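PDB 1ZBS: uncharacterized protein from Porphyromonas gingivalis, which is of unknown function but probably acts as an N-acetylglucosamine kinase of the ASKHA superfamily, moving a phosphate from ATP to an amino sugar. Local coordinates for residues A[2-7]-A[269-274]; A[12-17]-A[63-68]; A[24-29]-A[50-55]; A[80-85]-A[90-95]. All blocks are in the same frame, centred on the assembly; numbering follows the deposited sequence.

Contact 1: A[2-7]-A[269-274]; sequences ILIGDS and SPMEGL
Ile4 on strand 2-7 and Met271 in the first turn of helix 271-280 meet at an angle, methyl groups foremost. The selenomethionine chain is bent at its second and third torsions, and that fold brings CE in among the branches of Ile4: CE of Met271 sits 3.4 Å from CG2 of Ile4, a tight carbon contact, and 3.6 Å from its CD1. A chi1 of -57° sets CG1 of Ile4 beside the backbone N and CG2 anti to it. The two branches thereby straddle Met271 CE, and CG2 goes on to CB of Leu274 at 4.1 Å. CD1 of Ile4 runs up to the carbonyl O of Leu274 at 3.6 Å. Two residues along the strand, Asp6 and Pro270 approach from opposite directions, with OD2 of Asp6 3.5 Å from CG of the proline ring. Ser269 OG accepts from Met271 N at 2.9 Å and caps the helix start. Cys15 of strand 11-18 also touches Met271, and Tyr66 of strand 62-67 touches Asp6. Between the two segments the carboxylate contributes only van der Waals contact, OD2 against CG and CD of Pro270, and the apolar packing of Ile4, Met271 and Leu274 carries the contact.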
loop_
_atom_site.group_PDB
_atom_site.type_symbol
_atom_site.label_atom_id
_atom_site.label_comp_id
_atom_site.label_asym_id
_atom_site.label_seq_id
_atom_site.Cartn_x
_atom_site.Cartn_y
_atom_site.Cartn_z
ATOM N N ILE A 2 9.612 -10.728 38.296
ATOM C CA ILE A 2 9.687 -10.997 36.866
ATOM C C ILE A 2 9.683 -9.754 35.989
ATOM O O ILE A 2 9.269 -8.674 36.416
ATOM C CB ILE A 2 8.518 -11.903 36.415
ATOM C CG1 ILE A 2 7.180 -11.204 36.691
ATOM C CG2 ILE A 2 8.592 -13.238 37.140
ATOM C CD1 ILE A 2 5.966 -11.951 36.164
ATOM N N LEU A 3 10.153 -9.926 34.758
ATOM C CA LEU A 3 10.208 -8.847 33.772
ATOM C C LEU A 3 9.299 -9.197 32.599
ATOM O O LEU A 3 9.479 -10.220 31.936
ATOM C CB LEU A 3 11.645 -8.649 33.268
ATOM C CG LEU A 3 11.814 -7.548 32.210
ATOM C CD1 LEU A 3 11.389 -6.209 32.813
ATOM C CD2 LEU A 3 13.263 -7.482 31.720
ATOM N N ILE A 4 8.314 -8.352 32.344
ATOM C CA ILE A 4 7.401 -8.609 31.243
ATOM C C ILE A 4 7.515 -7.526 30.178
ATOM O O ILE A 4 7.463 -6.327 30.473
ATOM C CB ILE A 4 5.932 -8.695 31.723
ATOM C CG1 ILE A 4 5.793 -9.780 32.797
ATOM C CG2 ILE A 4 5.027 -9.028 30.541
ATOM C CD1 ILE A 4 4.419 -9.864 33.411
ATOM N N GLY A 5 7.675 -7.966 28.935
ATOM C CA GLY A 5 7.802 -7.035 27.834
ATOM C C GLY A 5 6.820 -7.315 26.720
ATOM O O GLY A 5 6.636 -8.463 26.314
ATOM N N ASP A 6 6.186 -6.254 26.236
ATOM C CA ASP A 6 5.223 -6.350 25.153
ATOM C C ASP A 6 5.640 -5.359 24.073
ATOM O O ASP A 6 5.465 -4.151 24.230
ATOM C CB ASP A 6 3.825 -6.010 25.657
ATOM C CG ASP A 6 2.745 -6.451 24.699
ATOM O OD1 ASP A 6 2.605 -7.676 24.489
ATOM O OD2 ASP A 6 2.037 -5.578 24.152
ATOM N N SER A 7 6.194 -5.879 22.981
ATOM C CA SER A 7 6.661 -5.043 21.882
ATOM C C SER A 7 5.735 -5.017 20.675
ATOM O O SER A 7 5.287 -6.056 20.192
ATOM C CB SER A 7 8.053 -5.498 21.430
ATOM O OG SER A 7 8.523 -4.711 20.343
ATOM N N SER A 269 -4.042 -1.998 26.448
ATOM C CA SER A 269 -2.840 -2.798 26.720
ATOM C C SER A 269 -3.137 -4.168 27.344
ATOM O O SER A 269 -4.128 -4.345 28.045
ATOM C CB SER A 269 -1.905 -2.012 27.661
ATOM O OG SER A 269 -0.916 -2.842 28.256
ATOM N N PRO A 270 -2.291 -5.168 27.057
ATOM C CA PRO A 270 -2.482 -6.509 27.618
ATOM C C PRO A 270 -1.619 -6.649 28.870
ATOM O O PRO A 270 -1.588 -7.700 29.503
ATOM C CB PRO A 270 -1.979 -7.414 26.505
ATOM C CG PRO A 270 -0.807 -6.634 25.988
ATOM C CD PRO A 270 -1.371 -5.216 25.904
HETATM N N MSE A 271 -0.914 -5.579 29.217
HETATM C CA MSE A 271 -0.025 -5.629 30.362
HETATM C C MSE A 271 -0.677 -6.142 31.641
HETATM O O MSE A 271 -0.206 -7.114 32.223
HETATM C CB MSE A 271 0.605 -4.266 30.615
HETATM C CG MSE A 271 1.809 -4.361 31.528
HETATM SE SE MSE A 271 3.104 -5.687 30.902
HETATM C CE MSE A 271 2.524 -7.237 31.882
ATOM N N GLU A 272 -1.747 -5.491 32.083
ATOM C CA GLU A 272 -2.441 -5.922 33.290
ATOM C C GLU A 272 -2.777 -7.404 33.176
ATOM O O GLU A 272 -2.669 -8.162 34.143
ATOM C CB GLU A 272 -3.728 -5.119 33.490
ATOM C CG GLU A 272 -3.495 -3.681 33.941
ATOM C CD GLU A 272 -2.686 -3.598 35.231
ATOM O OE1 GLU A 272 -3.068 -4.258 36.227
ATOM O OE2 GLU A 272 -1.665 -2.869 35.250
ATOM N N GLY A 273 -3.180 -7.808 31.977
ATOM C CA GLY A 273 -3.523 -9.190 31.734
ATOM C C GLY A 273 -2.327 -10.116 31.825
ATOM O O GLY A 273 -2.436 -11.201 32.392
ATOM N N LEU A 274 -1.189 -9.713 31.264
ATOM C CA LEU A 274 0.001 -10.560 31.314
ATOM C C LEU A 274 0.570 -10.664 32.716
ATOM O O LEU A 274 1.267 -11.625 33.041
ATOM C CB LEU A 274 1.108 -10.045 30.395
ATOM C CG LEU A 274 1.190 -10.487 28.935
ATOM C CD1 LEU A 274 0.672 -11.919 28.785
ATOM C CD2 LEU A 274 0.399 -9.544 28.086
#

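Contact 2: A[12-17]-A[63-68]; sequences TDWCIA and VYFYGA
Phe65 meets Trp14 and Thr12 from two strands away and does the touching for segment 63-68. Ahead of it in the sequence, Val63 packs on Ile92 of strand 91-95, and Tyr64 belongs to the other face of the sheet, where it stacks on His278. At Phe65 itself CG is anti to the backbone N (chi1 -172°), which sends the ring across strand 2-7 to the indole of Trp14. CH2 of Trp14 comes to 3.6 Å from CD2 of Phe65, and CZ2 to 3.9 Å from CE2; both indole carbons arrive at the phenyl edge, near the plane of that ring. The two six-membered rings are inclined by 51°, with centroids 5.6 Å apart. The same CE2 of Phe65 receives the methyl CG2 of Thr12 at 4.0 Å, the two side chains crossing at about a right angle. Tyr66 follows on the opposite face, its hydroxyl hydrogen-bonded to Arg103 and His278. Strand 2-7 lies between these two strands in the sheet, antiparallel to 11-18 and parallel to 62-67, so the aromatic pair bridges over it; Leu3 of strand 2-7 packs against Trp14, Thr28 of strand 21-29 flanks the indole, and Val94 of strand 91-95 flanks Phe65.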
loop_
_atom_site.group_PDB
_atom_site.type_symbol
_atom_site.label_atom_id
_atom_site.label_comp_id
_atom_site.label_asym_id
_atom_site.label_seq_id
_atom_site.Cartn_x
_atom_site.Cartn_y
_atom_site.Cartn_z
ATOM N N THR A 12 8.019 -0.501 22.931
ATOM C CA THR A 12 8.004 -1.715 23.738
ATOM C C THR A 12 7.643 -1.363 25.173
ATOM O O THR A 12 8.293 -0.522 25.786
ATOM C CB THR A 12 9.366 -2.409 23.740
ATOM O OG1 THR A 12 9.837 -2.536 22.396
ATOM C CG2 THR A 12 9.251 -3.792 24.366
ATOM N N ASP A 13 6.605 -2.000 25.705
ATOM C CA ASP A 13 6.181 -1.730 27.072
ATOM C C ASP A 13 6.744 -2.774 28.039
ATOM O O ASP A 13 6.565 -3.975 27.842
ATOM C CB ASP A 13 4.655 -1.712 27.155
ATOM C CG ASP A 13 4.155 -1.110 28.452
ATOM O OD1 ASP A 13 2.920 -1.023 28.632
ATOM O OD2 ASP A 13 5.000 -0.723 29.290
ATOM N N TRP A 14 7.425 -2.306 29.080
ATOM C CA TRP A 14 8.020 -3.192 30.071
ATOM C C TRP A 14 7.394 -3.038 31.455
ATOM O O TRP A 14 6.854 -1.978 31.801
ATOM C CB TRP A 14 9.524 -2.929 30.204
ATOM C CG TRP A 14 10.347 -3.263 29.007
ATOM C CD1 TRP A 14 10.719 -2.417 28.005
ATOM C CD2 TRP A 14 10.928 -4.534 28.695
ATOM N NE1 TRP A 14 11.507 -3.081 27.089
ATOM C CE2 TRP A 14 11.649 -4.384 27.487
ATOM C CE3 TRP A 14 10.913 -5.785 29.320
ATOM C CZ2 TRP A 14 12.346 -5.438 26.892
ATOM C CZ3 TRP A 14 11.610 -6.840 28.727
ATOM C CH2 TRP A 14 12.315 -6.656 27.525
ATOM N N CYS A 15 7.486 -4.103 32.250
ATOM C CA CYS A 15 6.969 -4.096 33.614
ATOM C C CYS A 15 7.649 -5.121 34.507
ATOM O O CYS A 15 7.778 -6.293 34.151
ATOM C CB CYS A 15 5.462 -4.347 33.641
ATOM S SG CYS A 15 4.822 -4.667 35.319
ATOM N N ILE A 16 8.096 -4.659 35.668
ATOM C CA ILE A 16 8.729 -5.526 36.646
ATOM C C ILE A 16 7.655 -5.801 37.693
ATOM O O ILE A 16 7.299 -4.918 38.469
ATOM C CB ILE A 16 9.944 -4.843 37.311
ATOM C CG1 ILE A 16 11.048 -4.618 36.279
ATOM C CG2 ILE A 16 10.473 -5.705 38.443
ATOM C CD1 ILE A 16 12.303 -3.996 36.856
ATOM N N ALA A 17 7.128 -7.019 37.693
ATOM C CA ALA A 17 6.082 -7.404 38.633
ATOM C C ALA A 17 6.571 -8.400 39.684
ATOM O O ALA A 17 7.574 -9.090 39.494
ATOM C CB ALA A 17 4.897 -7.998 37.873
ATOM N N VAL A 63 11.966 -13.734 32.797
ATOM C CA VAL A 63 11.560 -12.699 31.854
ATOM C C VAL A 63 10.683 -13.320 30.763
ATOM O O VAL A 63 10.989 -14.393 30.231
ATOM C CB VAL A 63 12.802 -11.999 31.216
ATOM C CG1 VAL A 63 13.911 -13.000 31.003
ATOM C CG2 VAL A 63 12.423 -11.368 29.881
ATOM N N TYR A 64 9.584 -12.633 30.461
ATOM C CA TYR A 64 8.626 -13.065 29.446
ATOM C C TYR A 64 8.433 -11.922 28.446
ATOM O O TYR A 64 7.922 -10.848 28.785
ATOM C CB TYR A 64 7.276 -13.429 30.085
ATOM C CG TYR A 64 7.365 -14.446 31.200
ATOM C CD1 TYR A 64 7.436 -14.044 32.534
ATOM C CD2 TYR A 64 7.366 -15.812 30.924
ATOM C CE1 TYR A 64 7.500 -14.982 33.571
ATOM C CE2 TYR A 64 7.432 -16.756 31.946
ATOM C CZ TYR A 64 7.495 -16.337 33.269
ATOM O OH TYR A 64 7.534 -17.275 34.283
ATOM N N PHE A 65 8.859 -12.166 27.213
ATOM C CA PHE A 65 8.777 -11.175 26.157
ATOM C C PHE A 65 7.763 -11.552 25.092
ATOM O O PHE A 65 7.709 -12.694 24.639
ATOM C CB PHE A 65 10.158 -10.988 25.524
ATOM C CG PHE A 65 10.226 -9.855 24.549
ATOM C CD1 PHE A 65 9.893 -10.048 23.211
ATOM C CD2 PHE A 65 10.593 -8.582 24.980
ATOM C CE1 PHE A 65 9.920 -8.987 22.315
ATOM C CE2 PHE A 65 10.625 -7.511 24.093
ATOM C CZ PHE A 65 10.288 -7.712 22.758
ATOM N N TYR A 66 6.954 -10.574 24.708
ATOM C CA TYR A 66 5.938 -10.754 23.687
ATOM C C TYR A 66 6.108 -9.628 22.677
ATOM O O TYR A 66 6.093 -8.450 23.044
ATOM C CB TYR A 66 4.550 -10.677 24.316
ATOM C CG TYR A 66 4.254 -11.799 25.281
ATOM C CD1 TYR A 66 3.989 -13.086 24.817
ATOM C CD2 TYR A 66 4.239 -11.575 26.661
ATOM C CE1 TYR A 66 3.710 -14.125 25.698
ATOM C CE2 TYR A 66 3.962 -12.610 27.555
ATOM C CZ TYR A 66 3.696 -13.885 27.061
ATOM O OH TYR A 66 3.410 -14.912 27.924
ATOM N N GLY A 67 6.279 -9.981 21.409
ATOM C CA GLY A 67 6.447 -8.957 20.391
ATOM C C GLY A 67 6.227 -9.448 18.976
ATOM O O GLY A 67 6.455 -10.621 18.675
ATOM N N ALA A 68 5.780 -8.550 18.105
ATOM C CA ALA A 68 5.544 -8.904 16.711
ATOM C C ALA A 68 6.890 -9.161 16.038
ATOM O O ALA A 68 7.806 -8.349 16.149
ATOM C CB ALA A 68 4.807 -7.775 15.999
#

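Contact 3: A[24-29]-A[50-55]; sequences GRFQTS and LPAIGQ
Phe26 of strand 21-29 lays its ring against the last turn of helix 38-53, at Ala52 and Ile53. Starting at the root, CB of Phe26 is 3.7 Å from CB of Ala52. The next atom, CG, stands anti to the carbonyl carbon (chi1 -43°) and is closer still to that methyl, at 3.4 Å. Ala52 CB lies over the ring face, 3.8 Å from the centroid and 24° off the normal, a CH-pi contact. CD1 and CD2 both still lie near the Ala52 methyl. Beyond them the paths part: CE1 of Phe26 comes within 3.6 Å of Ile53 CB, whereas CE2 is 3.1 Å from Ala52 O. At the tip, CZ meets both, lying 3.3 Å from Ile53 CA as well as near that same oxygen. The peptide linking Ala52 to Ile53 therefore covers the outer part of one face, its C and N each 3.5 Å above the ring plane and offset toward the rim. Ile16 of strand 11-18 also touches Phe26. Beyond Ile53 the chain leaves helical geometry at Gly54. One aromatic ring thus joins strand and helix end, by CH-pi contact with the Ala52 methyl near CG and van der Waals contact with the peptide near the tip. The segments share no hydrogen bond, and the carbonyl O over the pi face probably adds little attraction.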
loop_
_atom_site.group_PDB
_atom_site.type_symbol
_atom_site.label_atom_id
_atom_site.label_comp_id
_atom_site.label_asym_id
_atom_site.label_seq_id
_atom_site.Cartn_x
_atom_site.Cartn_y
_atom_site.Cartn_z
ATOM N N GLY A 24 7.512 -1.976 38.696
ATOM C CA GLY A 24 8.164 -1.152 37.691
ATOM C C GLY A 24 7.366 -1.116 36.394
ATOM O O GLY A 24 6.605 -2.039 36.102
ATOM N N ARG A 25 7.533 -0.050 35.616
ATOM C CA ARG A 25 6.825 0.107 34.353
ATOM C C ARG A 25 7.674 1.064 33.493
ATOM O O ARG A 25 7.606 2.287 33.639
ATOM C CB ARG A 25 5.408 0.647 34.646
ATOM C CG ARG A 25 4.336 0.489 33.547
ATOM C CD ARG A 25 4.100 -0.957 33.058
ATOM N NE ARG A 25 3.149 -0.995 31.933
ATOM C CZ ARG A 25 1.827 -0.859 32.054
ATOM N NH1 ARG A 25 1.288 -0.686 33.255
ATOM N NH2 ARG A 25 1.045 -0.850 30.973
ATOM N N PHE A 26 8.505 0.483 32.623
ATOM C CA PHE A 26 9.404 1.247 31.748
ATOM C C PHE A 26 8.769 1.497 30.393
ATOM O O PHE A 26 7.704 0.966 30.082
ATOM C CB PHE A 26 10.718 0.482 31.532
ATOM C CG PHE A 26 11.258 -0.144 32.777
ATOM C CD1 PHE A 26 11.769 -1.435 32.751
ATOM C CD2 PHE A 26 11.235 0.549 33.986
ATOM C CE1 PHE A 26 12.244 -2.032 33.910
ATOM C CE2 PHE A 26 11.707 -0.033 35.154
ATOM C CZ PHE A 26 12.213 -1.327 35.119
ATOM N N GLN A 27 9.449 2.289 29.575
ATOM C CA GLN A 27 8.951 2.622 28.248
ATOM C C GLN A 27 10.124 2.719 27.275
ATOM O O GLN A 27 10.841 3.716 27.272
ATOM C CB GLN A 27 8.229 3.974 28.301
ATOM C CG GLN A 27 6.996 4.098 27.415
ATOM C CD GLN A 27 5.755 3.519 28.078
ATOM O OE1 GLN A 27 5.494 2.312 28.004
ATOM N NE2 GLN A 27 4.987 4.382 28.743
ATOM N N THR A 28 10.330 1.685 26.468
ATOM C CA THR A 28 11.406 1.710 25.487
ATOM C C THR A 28 10.763 1.636 24.111
ATOM O O THR A 28 9.575 1.922 23.967
ATOM C CB THR A 28 12.371 0.520 25.653
ATOM O OG1 THR A 28 13.499 0.703 24.790
ATOM C CG2 THR A 28 11.687 -0.777 25.284
ATOM N N SER A 29 11.527 1.244 23.100
ATOM C CA SER A 29 10.957 1.169 21.766
ATOM C C SER A 29 11.512 0.037 20.917
ATOM O O SER A 29 12.421 -0.687 21.327
ATOM C CB SER A 29 11.165 2.504 21.043
ATOM O OG SER A 29 10.619 3.580 21.789
ATOM N N LEU A 50 18.173 -2.118 30.129
ATOM C CA LEU A 50 18.989 -2.243 31.336
ATOM C C LEU A 50 18.976 -1.005 32.221
ATOM O O LEU A 50 18.787 -1.105 33.425
ATOM C CB LEU A 50 20.437 -2.580 30.975
ATOM C CG LEU A 50 20.929 -3.985 31.342
ATOM C CD1 LEU A 50 22.392 -4.106 30.958
ATOM C CD2 LEU A 50 20.747 -4.244 32.836
ATOM N N PRO A 51 19.189 0.182 31.636
ATOM C CA PRO A 51 19.187 1.406 32.445
ATOM C C PRO A 51 17.833 1.723 33.079
ATOM O O PRO A 51 17.749 2.499 34.032
ATOM C CB PRO A 51 19.634 2.477 31.448
ATOM C CG PRO A 51 19.121 1.956 30.140
ATOM C CD PRO A 51 19.486 0.489 30.224
ATOM N N ALA A 52 16.776 1.121 32.546
ATOM C CA ALA A 52 15.428 1.340 33.062
ATOM C C ALA A 52 15.185 0.467 34.286
ATOM O O ALA A 52 14.610 0.912 35.278
ATOM C CB ALA A 52 14.399 1.023 31.977
ATOM N N ILE A 53 15.622 -0.786 34.197
ATOM C CA ILE A 53 15.483 -1.737 35.297
ATOM C C ILE A 53 16.614 -1.526 36.293
ATOM O O ILE A 53 16.408 -1.587 37.510
ATOM C CB ILE A 53 15.551 -3.203 34.794
ATOM C CG1 ILE A 53 15.900 -4.146 35.953
ATOM C CG2 ILE A 53 16.594 -3.334 33.723
ATOM C CD1 ILE A 53 16.230 -5.577 35.517
ATOM N N GLY A 54 17.804 -1.284 35.745
ATOM C CA GLY A 54 19.013 -1.079 36.529
ATOM C C GLY A 54 18.798 -0.792 38.003
ATOM O O GLY A 54 18.613 0.361 38.401
ATOM N N GLN A 55 18.836 -1.842 38.816
ATOM C CA GLN A 55 18.621 -1.709 40.255
ATOM C C GLN A 55 18.224 -3.087 40.768
ATOM O O GLN A 55 18.932 -3.703 41.562
ATOM C CB GLN A 55 17.480 -0.722 40.533
ATOM C CG GLN A 55 17.770 0.326 41.610
ATOM C CD GLN A 55 18.349 -0.279 42.884
ATOM O OE1 GLN A 55 19.468 -0.808 42.877
ATOM N NE2 GLN A 55 17.594 -0.200 43.986
#

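Contact 4: A[80-85]-A[90-95]; sequences EALDSM and DRIEVA
The flat carboxylate of Asp83 has Ile92 beside it: OD2 lies 3.9 Å from the methyl CG2 of Ile92, an apolar neighbour for a charged group at the margin of the contact, and the two side chains meet at a slant. The weight of the contact falls on branched aliphatic chains. Leu82 points from helix 75-85 to strand 91-95, and its CD1 presses on CD1 of Ile92 at 3.4 Å, tighter than usual for two methyls. Ile92 reaches it because CG1 is anti to the backbone N (chi1 163°), which extends the longer branch to the helix; its CD1 also comes to 3.9 Å from CB of Leu82. The other branch, CG2, takes the place between backbone N and carbonyl carbon and is the one that meets Asp83. Farther along the strand, CG2 of Val94 approaches Leu82 CD1 at 4.2 Å, so that one leucine methyl serves two strand residues. In the helix, Ser84 OG gives a hydrogen bond to Glu80 O one turn back, 3.2 Å long. Asn79 ND2 adds a weak bond to the carbonyl of Ile92. Helix and strand run nearly antiparallel, at 148° with axes 9.0 Å apart, as expected for the second half of a beta-alpha-beta crossover: strand 62-67 leads into helix 75-85, which returns to strand 91-95 beside it in the sheet.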
loop_
_atom_site.group_PDB
_atom_site.type_symbol
_atom_site.label_atom_id
_atom_site.label_comp_id
_atom_site.label_asym_id
_atom_site.label_seq_id
_atom_site.Cartn_x
_atom_site.Cartn_y
_atom_site.Cartn_z
ATOM N N GLU A 80 18.679 -15.046 23.259
ATOM C CA GLU A 80 20.112 -14.996 23.527
ATOM C C GLU A 80 20.539 -13.599 23.951
ATOM O O GLU A 80 21.347 -13.441 24.867
ATOM C CB GLU A 80 20.905 -15.412 22.289
ATOM C CG GLU A 80 20.692 -16.855 21.880
ATOM C CD GLU A 80 21.559 -17.251 20.702
ATOM O OE1 GLU A 80 22.797 -17.104 20.804
ATOM O OE2 GLU A 80 21.004 -17.709 19.675
ATOM N N ALA A 81 19.994 -12.591 23.275
ATOM C CA ALA A 81 20.297 -11.193 23.569
ATOM C C ALA A 81 19.833 -10.839 24.977
ATOM O O ALA A 81 20.562 -10.204 25.739
ATOM C CB ALA A 81 19.608 -10.287 22.549
ATOM N N LEU A 82 18.611 -11.244 25.307
ATOM C CA LEU A 82 18.042 -10.989 26.629
ATOM C C LEU A 82 18.849 -11.740 27.674
ATOM O O LEU A 82 19.189 -11.196 28.723
ATOM C CB LEU A 82 16.587 -11.460 26.686
ATOM C CG LEU A 82 15.529 -10.608 25.978
ATOM C CD1 LEU A 82 14.252 -11.418 25.825
ATOM C CD2 LEU A 82 15.272 -9.330 26.769
ATOM N N ASP A 83 19.157 -12.997 27.379
ATOM C CA ASP A 83 19.920 -13.812 28.303
ATOM C C ASP A 83 21.287 -13.187 28.613
ATOM O O ASP A 83 21.858 -13.436 29.672
ATOM C CB ASP A 83 20.077 -15.229 27.746
ATOM C CG ASP A 83 20.650 -16.194 28.766
ATOM O OD1 ASP A 83 21.889 -16.214 28.927
ATOM O OD2 ASP A 83 19.858 -16.922 29.414
ATOM N N SER A 84 21.806 -12.374 27.696
ATOM C CA SER A 84 23.087 -11.715 27.916
ATOM C C SER A 84 22.853 -10.449 28.736
ATOM O O SER A 84 23.767 -9.921 29.372
ATOM C CB SER A 84 23.760 -11.370 26.583
ATOM O OG SER A 84 24.188 -12.548 25.912
HETATM N N MSE A 85 21.618 -9.963 28.722
HETATM C CA MSE A 85 21.273 -8.782 29.498
HETATM C C MSE A 85 21.276 -9.190 30.970
HETATM O O MSE A 85 21.924 -8.551 31.796
HETATM C CB MSE A 85 19.895 -8.261 29.084
HETATM C CG MSE A 85 19.414 -7.088 29.915
HETATM SE SE MSE A 85 17.915 -6.191 29.106
HETATM C CE MSE A 85 16.489 -7.342 29.727
ATOM N N ASP A 90 16.900 -17.063 35.566
ATOM C CA ASP A 90 16.558 -18.485 35.516
ATOM C C ASP A 90 15.731 -18.907 34.298
ATOM O O ASP A 90 16.027 -19.923 33.672
ATOM C CB ASP A 90 15.800 -18.896 36.790
ATOM C CG ASP A 90 16.724 -19.155 37.974
ATOM O OD1 ASP A 90 16.207 -19.251 39.112
ATOM O OD2 ASP A 90 17.957 -19.277 37.775
ATOM N N ARG A 91 14.700 -18.134 33.968
ATOM C CA ARG A 91 13.833 -18.474 32.846
ATOM C C ARG A 91 13.593 -17.294 31.906
ATOM O O ARG A 91 13.215 -16.202 32.338
ATOM C CB ARG A 91 12.494 -18.999 33.375
ATOM C CG ARG A 91 11.609 -19.676 32.337
ATOM C CD ARG A 91 10.244 -20.047 32.920
ATOM N NE ARG A 91 10.320 -20.975 34.052
ATOM C CZ ARG A 91 10.603 -22.273 33.956
ATOM N NH1 ARG A 91 10.844 -22.822 32.774
ATOM N NH2 ARG A 91 10.633 -23.027 35.050
ATOM N N ILE A 92 13.812 -17.535 30.617
ATOM C CA ILE A 92 13.632 -16.521 29.587
ATOM C C ILE A 92 12.827 -17.079 28.421
ATOM O O ILE A 92 13.318 -17.905 27.651
ATOM C CB ILE A 92 14.985 -16.025 29.070
ATOM C CG1 ILE A 92 14.796 -15.295 27.743
ATOM C CG2 ILE A 92 15.949 -17.191 28.943
ATOM C CD1 ILE A 92 13.890 -14.092 27.848
ATOM N N GLU A 93 11.584 -16.619 28.298
ATOM C CA GLU A 93 10.682 -17.068 27.240
ATOM C C GLU A 93 10.300 -15.937 26.288
ATOM O O GLU A 93 9.897 -14.856 26.720
ATOM C CB GLU A 93 9.415 -17.664 27.862
ATOM C CG GLU A 93 9.625 -18.975 28.613
ATOM C CD GLU A 93 8.333 -19.507 29.205
ATOM O OE1 GLU A 93 7.325 -19.562 28.473
ATOM O OE2 GLU A 93 8.323 -19.877 30.400
ATOM N N VAL A 94 10.426 -16.196 24.988
ATOM C CA VAL A 94 10.094 -15.205 23.966
ATOM C C VAL A 94 8.963 -15.748 23.108
ATOM O O VAL A 94 9.055 -16.856 22.582
ATOM C CB VAL A 94 11.309 -14.899 23.068
ATOM C CG1 VAL A 94 11.085 -13.600 22.314
ATOM C CG2 VAL A 94 12.568 -14.812 23.913
ATOM N N ALA A 95 7.895 -14.970 22.980
ATOM C CA ALA A 95 6.734 -15.385 22.198
ATOM C C ALA A 95 6.147 -14.213 21.419
ATOM O O ALA A 95 6.452 -13.055 21.699
ATOM C CB ALA A 95 5.679 -15.982 23.118
#

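How the contacts relate
All four contacts involve one five-stranded mixed sheet, whose 3-2-1-4-5 strand order fits the N-terminal ASKHA domain. Contacts 1 and 2 have centres about 5 Å apart, and strand 2-7 of contact 1 lies between the two strands of contact 2: Gly5 O and Ser7 N probably hydrogen-bond to Tyr66 N and Tyr66 O. Contact 3 lies about 11 Å from contact 2, centre to centre, linked by the Asp13-Arg25 salt bridge; Arg25 also packs on Met271. Contact 4, about 11 Å from contact 2 by centres, joins it where Val63 CG1 meets Ile92 CD1 at 3.3 Å. Leu50 and Met85 connect contacts 3 and 4. The sugar and nucleotide sites are not established here; in ASKHA relatives they lie in the interdomain cleft, probably likewise here.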